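Local coordinates for protein fiber (Human adenovirus 35, PDB 2QLK) that is the viral fibre, whose trimeric head, the part described here, attaches the virus to host cells by binding CD46, at residues Q73-Q77 with K78-I82. Residues are numbered along the deposited sequence; the frame is centred on the assembly and turned at random.
Sequences QMFTQ and KTANI
Met74 reaches across the turn to Ala80 and Ile82, where the chain leaves a loop and enters strand 79-88. Its CG lies beside the backbone N (chi1 -68°), chi2 is extended, and a bend at chi3 (68°) turns the terminal methyl toward the strand. Met74 CE sits 3.7 Å from Ile82 CG1 and 4.2 Å from Ala80 CB. Met74 CE also lies 3.4 Å from the backbone carbonyl oxygen, Asn81 O. Met74 SD lies 4.0 Å from Ile82 CG1, and the two side chains approach at a slant.

Ala80 points its methyl into the turn. Phe75 starts out facing away from the strand, but its ring swings round so that Phe75 CE1 comes within 4.1 Å of Ala80 CB. The methyl meets the ring edge, near the ring plane. Tyr149 packs edge-to-face with this ring, and Leu185, Pro191 and Leu198 also touch Phe75.

On the more exposed side, Gln77 folds back along the chain. Gln77 NE2 donates to Thr79 O at 3.0 Å, with a bent N-H...O angle of 135°. Both that oxygen and the Gln77 side chain are crowded in the model, so the bond is doubtful. Within 73-76, Thr76 OG1 donates to Gln73 O at 2.7 Å, in the carbonyl plane, and Thr76 N binds the same oxygen. Two donors from one residue therefore hold the loop's own turn.

Strand 79-88 is an outermost strand of its four-stranded sheet within this chain, and Ala80 and Ile82 pair by backbone with Leu185 and Trp183. The loop thus meets the start of this knob strand mainly by van der Waals contact with buried Ala80 and Ile82. Gln77 adds at most a doubtful polar link, so side-chain shape rather than firm polar bonding sets the fit.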
ATOM      1  N   GLN A  73       1.326 -13.227 -24.873  1.00 35.96           N
ATOM      2  CA  GLN A  73       2.557 -13.826 -25.354  1.00 38.41           C
ATOM      3  C   GLN A  73       3.716 -12.890 -24.974  1.00 37.89           C
ATOM      4  O   GLN A  73       4.889 -13.234 -25.127  1.00 36.49           O
ATOM      5  CB  GLN A  73       2.480 -14.015 -26.874  1.00 79.68           C
ATOM      6  CG  GLN A  73       3.605 -14.839 -27.478  1.00 86.27           C
ATOM      7  CD  GLN A  73       3.218 -15.453 -28.818  1.00 89.97           C
ATOM      8  OE1 GLN A  73       2.693 -14.771 -29.698  1.00 91.60           O
ATOM      9  NE2 GLN A  73       3.482 -16.749 -28.976  1.00 90.97           N
ATOM     10  N   MET A  74       3.373 -11.706 -24.467  1.00 31.39           N
ATOM     11  CA  MET A  74       4.409 -10.746 -24.082  1.00 30.95           C
ATOM     12  C   MET A  74       5.345 -11.304 -23.004  1.00 29.75           C
ATOM     13  O   MET A  74       6.526 -10.929 -22.929  1.00 28.94           O
ATOM     14  CB  MET A  74       3.778  -9.442 -23.594  1.00 32.78           C
ATOM     15  CG  MET A  74       3.079  -8.670 -24.701  1.00 38.97           C
ATOM     16  SD  MET A  74       2.405  -7.089 -24.132  1.00 38.23           S
ATOM     17  CE  MET A  74       3.999  -6.209 -23.790  1.00 38.22           C
ATOM     18  N   PHE A  75       4.828 -12.199 -22.170  1.00 30.18           N
ATOM     19  CA  PHE A  75       5.655 -12.758 -21.114  1.00 32.34           C
ATOM     20  C   PHE A  75       6.461 -14.003 -21.514  1.00 35.28           C
ATOM     21  O   PHE A  75       6.856 -14.784 -20.651  1.00 35.39           O
ATOM     22  CB  PHE A  75       4.809 -12.992 -19.842  1.00 32.22           C
ATOM     23  CG  PHE A  75       4.413 -11.698 -19.122  1.00 30.71           C
ATOM     24  CD1 PHE A  75       4.902 -10.461 -19.552  1.00 32.62           C
ATOM     25  CD2 PHE A  75       3.567 -11.724 -18.003  1.00 33.85           C
ATOM     26  CE1 PHE A  75       4.552  -9.257 -18.873  1.00 35.92           C
ATOM     27  CE2 PHE A  75       3.210 -10.529 -17.318  1.00 33.05           C
ATOM     28  CZ  PHE A  75       3.702  -9.302 -17.755  1.00 33.86           C
ATOM     29  N   THR A  76       6.682 -14.193 -22.824  1.00 35.66           N
ATOM     30  CA  THR A  76       7.536 -15.292 -23.297  1.00 36.91           C
ATOM     31  C   THR A  76       8.949 -14.686 -23.476  1.00 37.23           C
ATOM     32  O   THR A  76       9.928 -15.388 -23.757  1.00 36.24           O
ATOM     33  CB  THR A  76       7.080 -15.871 -24.663  1.00 40.96           C
ATOM     34  OG1 THR A  76       6.997 -14.816 -25.629  1.00 43.15           O
ATOM     35  CG2 THR A  76       5.730 -16.570 -24.538  1.00 40.37           C
ATOM     36  N   GLN A  77       9.046 -13.376 -23.303  1.00 34.66           N
ATOM     37  CA  GLN A  77      10.325 -12.673 -23.418  1.00 37.86           C
ATOM     38  C   GLN A  77      10.750 -12.210 -22.022  1.00 38.94           C
ATOM     39  O   GLN A  77       9.905 -11.968 -21.165  1.00 40.37           O
ATOM     40  CB  GLN A  77      10.179 -11.469 -24.346  1.00 55.08           C
ATOM     41  CG  GLN A  77       9.045 -10.552 -23.950  1.00 59.90           C
ATOM     42  CD  GLN A  77       8.394  -9.859 -25.134  1.00 61.94           C
ATOM     43  OE1 GLN A  77       8.158 -10.479 -26.173  1.00 64.80           O
ATOM     44  NE2 GLN A  77       8.080  -8.573 -24.974  1.00 62.66           N
ATOM     45  N   LYS A  78      12.051 -12.083 -21.800  1.00 40.48           N
ATOM     46  CA  LYS A  78      12.561 -11.668 -20.500  1.00 40.88           C
ATOM     47  C   LYS A  78      12.267 -10.201 -20.181  1.00 39.13           C
ATOM     48  O   LYS A  78      12.356  -9.774 -19.027  1.00 39.05           O
ATOM     49  CB  LYS A  78      14.068 -11.915 -20.434  1.00 78.12           C
ATOM     50  CG  LYS A  78      14.837 -11.308 -21.597  1.00 81.96           C
ATOM     51  CD  LYS A  78      16.342 -11.312 -21.346  1.00 85.69           C
ATOM     52  CE  LYS A  78      16.737 -10.314 -20.258  1.00 86.21           C
ATOM     53  NZ  LYS A  78      18.206 -10.290 -20.005  1.00 88.08           N
ATOM     54  N   THR A  79      11.914  -9.432 -21.203  1.00 37.17           N
ATOM     55  CA  THR A  79      11.630  -8.022 -21.017  1.00 35.20           C
ATOM     56  C   THR A  79      10.298  -7.638 -21.658  1.00 32.83           C
ATOM     57  O   THR A  79       9.914  -8.170 -22.692  1.00 29.37           O
ATOM     58  CB  THR A  79      12.747  -7.167 -21.632  1.00 74.44           C
ATOM     59  OG1 THR A  79      12.582  -5.805 -21.226  1.00 78.38           O
ATOM     60  CG2 THR A  79      12.704  -7.251 -23.158  1.00 74.74           C
ATOM     61  N   ALA A  80       9.576  -6.715 -21.034  1.00 29.93           N
ATOM     62  CA  ALA A  80       8.294  -6.294 -21.601  1.00 27.61           C
ATOM     63  C   ALA A  80       7.845  -5.000 -20.951  1.00 28.13           C
ATOM     64  O   ALA A  80       8.242  -4.679 -19.833  1.00 26.19           O
ATOM     65  CB  ALA A  80       7.251  -7.372 -21.391  1.00 23.18           C
ATOM     66  N   ASN A  81       7.011  -4.261 -21.653  1.00 32.11           N
ATOM     67  CA  ASN A  81       6.525  -3.000 -21.143  1.00 35.21           C
ATOM     68  C   ASN A  81       5.099  -2.827 -21.636  1.00 35.46           C
ATOM     69  O   ASN A  81       4.784  -3.088 -22.802  1.00 37.12           O
ATOM     70  CB  ASN A  81       7.389  -1.850 -21.650  1.00 57.77           C
ATOM     71  CG  ASN A  81       6.916  -0.511 -21.142  1.00 63.12           C
ATOM     72  OD1 ASN A  81       7.168  -0.143 -19.991  1.00 66.00           O
ATOM     73  ND2 ASN A  81       6.206   0.225 -21.992  1.00 64.54           N
ATOM     74  N   ILE A  82       4.235  -2.415 -20.727  1.00 22.97           N
ATOM     75  CA  ILE A  82       2.847  -2.200 -21.028  1.00 20.51           C
ATOM     76  C   ILE A  82       2.541  -0.830 -20.474  1.00 20.59           C
ATOM     77  O   ILE A  82       2.918  -0.510 -19.341  1.00 17.69           O
ATOM     78  CB  ILE A  82       1.994  -3.234 -20.344  1.00 32.50           C
ATOM     79  CG1 ILE A  82       2.318  -4.614 -20.945  1.00 31.49           C
ATOM     80  CG2 ILE A  82       0.514  -2.822 -20.422  1.00 31.47           C
ATOM     81  CD1 ILE A  82       1.622  -5.779 -20.268  1.00 34.03           C
TER